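Local coordinates for hypothetical protein Atu0240 (Agrobacterium tumefaciens str. C58, PDB 2GAX) that is of unknown function but belongs to the DUF2000 family and probably shares the fold of peptidyl-tRNA hydrolase 2, at residues Val59-Asp64 with Lys129-His134. Residues are numbered along the deposited sequence; the frame is centred on the assembly and turned at random.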
loop_
_atom_site.group_PDB
_atom_site.type_symbol
_atom_site.label_atom_id
_atom_site.label_comp_id
_atom_site.label_asym_id
_atom_site.label_seq_id
_atom_site.Cartn_x
_atom_site.Cartn_y
_atom_site.Cartn_z
ATOM N N VAL A 59 -8.769 -1.033 3.275
ATOM C CA VAL A 59 -8.551 -2.006 4.350
ATOM C C VAL A 59 -7.070 -2.093 4.728
ATOM O O VAL A 59 -6.229 -2.305 3.867
ATOM C CB VAL A 59 -9.085 -3.410 3.934
ATOM C CG1 VAL A 59 -8.705 -4.450 4.943
ATOM C CG2 VAL A 59 -10.590 -3.368 3.757
ATOM N N VAL A 60 -6.748 -1.941 6.012
ATOM C CA VAL A 60 -5.347 -2.035 6.460
ATOM C C VAL A 60 -5.097 -3.347 7.203
ATOM O O VAL A 60 -5.865 -3.719 8.091
ATOM C CB VAL A 60 -4.935 -0.824 7.338
ATOM C CG1 VAL A 60 -3.447 -0.908 7.731
ATOM C CG2 VAL A 60 -5.212 0.475 6.599
HETATM N N MSE A 61 -4.026 -4.042 6.821
HETATM C CA MSE A 61 -3.683 -5.341 7.397
HETATM C C MSE A 61 -2.221 -5.386 7.830
HETATM O O MSE A 61 -1.441 -4.502 7.493
HETATM C CB MSE A 61 -3.962 -6.458 6.388
HETATM C CG MSE A 61 -5.409 -6.529 5.931
HETATM SE SE MSE A 61 -5.564 -7.587 4.286
HETATM C CE MSE A 61 -4.777 -6.373 3.115
ATOM N N ALA A 62 -1.859 -6.415 8.595
ATOM C CA ALA A 62 -0.477 -6.602 9.023
ATOM C C ALA A 62 -0.137 -8.083 9.034
ATOM O O ALA A 62 -1.015 -8.921 9.213
ATOM C CB ALA A 62 -0.246 -5.981 10.400
ATOM N N THR A 63 1.131 -8.398 8.805
ATOM C CA THR A 63 1.603 -9.778 8.883
ATOM C C THR A 63 3.118 -9.818 9.058
ATOM O O THR A 63 3.768 -8.773 9.108
ATOM C CB THR A 63 1.141 -10.623 7.664
ATOM O OG1 THR A 63 1.507 -11.995 7.857
ATOM C CG2 THR A 63 1.756 -10.109 6.360
ATOM N N ASP A 64 3.668 -11.030 9.138
ATOM C CA ASP A 64 5.105 -11.227 9.302
ATOM C C ASP A 64 5.895 -11.136 7.993
ATOM O O ASP A 64 5.326 -11.176 6.900
ATOM C CB ASP A 64 5.373 -12.572 9.986
ATOM C CG ASP A 64 4.853 -13.751 9.175
ATOM O OD1 ASP A 64 3.650 -14.069 9.289
ATOM O OD2 ASP A 64 5.650 -14.353 8.415
ATOM N N LYS A 129 -4.187 -13.487 1.341
ATOM C CA LYS A 129 -4.398 -14.649 2.223
ATOM C C LYS A 129 -3.281 -14.800 3.252
ATOM O O LYS A 129 -2.093 -14.767 2.915
ATOM C CB LYS A 129 -4.530 -15.934 1.402
ATOM C CG LYS A 129 -5.029 -17.148 2.181
ATOM C CD LYS A 129 -4.981 -18.387 1.291
ATOM C CE LYS A 129 -5.260 -19.662 2.063
ATOM N NZ LYS A 129 -5.077 -20.845 1.180
ATOM N N GLY A 130 -3.672 -14.965 4.509
ATOM C CA GLY A 130 -2.712 -15.119 5.589
ATOM C C GLY A 130 -2.683 -13.907 6.501
ATOM O O GLY A 130 -2.635 -14.053 7.734
ATOM N N ALA A 131 -2.730 -12.719 5.894
ATOM C CA ALA A 131 -2.658 -11.447 6.616
ATOM C C ALA A 131 -3.824 -11.234 7.584
ATOM O O ALA A 131 -4.928 -11.716 7.361
ATOM C CB ALA A 131 -2.570 -10.278 5.624
ATOM N N LYS A 132 -3.557 -10.507 8.663
ATOM C CA LYS A 132 -4.565 -10.169 9.663
ATOM C C LYS A 132 -4.968 -8.699 9.509
ATOM O O LYS A 132 -4.103 -7.842 9.327
ATOM C CB LYS A 132 -3.969 -10.408 11.058
ATOM C CG LYS A 132 -4.839 -10.011 12.240
ATOM C CD LYS A 132 -6.024 -10.965 12.487
ATOM C CE LYS A 132 -6.929 -10.447 13.619
ATOM N NZ LYS A 132 -7.314 -9.000 13.455
ATOM N N LEU A 133 -6.268 -8.405 9.576
ATOM C CA LEU A 133 -6.712 -7.015 9.697
ATOM C C LEU A 133 -6.034 -6.327 10.884
ATOM O O LEU A 133 -5.824 -6.943 11.923
ATOM C CB LEU A 133 -8.220 -6.937 9.870
ATOM C CG LEU A 133 -8.938 -6.277 8.702
ATOM C CD1 LEU A 133 -9.107 -7.267 7.566
ATOM C CD2 LEU A 133 -10.274 -5.745 9.183
ATOM N N HIS A 134 -5.690 -5.054 10.720
ATOM C CA HIS A 134 -4.923 -4.368 11.737
ATOM C C HIS A 134 -5.801 -3.959 12.907
ATOM O O HIS A 134 -6.954 -3.550 12.729
ATOM C CB HIS A 134 -4.196 -3.143 11.170
ATOM C CG HIS A 134 -2.997 -2.735 11.967
ATOM N ND1 HIS A 134 -3.086 -2.268 13.261
ATOM C CD2 HIS A 134 -1.680 -2.725 11.653
ATOM C CE1 HIS A 134 -1.876 -2.001 13.714
ATOM N NE2 HIS A 134 -1.005 -2.262 12.756
#
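A62 and K132 form the hydrogen-bonded antiparallel pair at the centre of this contact: A62 N gives its hydrogen to K132 O at 2.8 Å, and K132 N returns one to A62 O at 3.0 Å. A third bond, H134 N to V60 O at 3.0 Å, carries the pairing past M61 and L133, a non-hydrogen-bonded pair whose side chains splay apart. Measured from first CA to last, 59-63 and 131-134 run 117° apart, far from the 180° of a regular antiparallel pair. With this short strand 132-133, the C-terminal tail adds an edge to the mixed five-stranded sheet, flanked by helices; strand 58-63 has 4-11 running parallel to it on its far side.

The A62 methyl meets the H134 ring obliquely, CB to CD2 3.8 Å; CG anti to the backbone N (chi1 -156°) carries the ring there. The V60 and H134 side chains lie side by side and point the same way, and H134 NE2 is hydrogen-bonded to NZ of K19. L133 turns its CD1 to V59 CG1, 3.9 Å away, the two side chains crossing at about a right angle, while CG of M61, a selenomethionine in this crystal, approaches the same CD1. The CB atoms of M61 and A131 meet at 4.1 Å, and I71 of helix 65-77 touches both A131 and T63. K132 bends at chi2 and chi4, so NZ donates a hydrogen bond to L133 O at 3.0 Å.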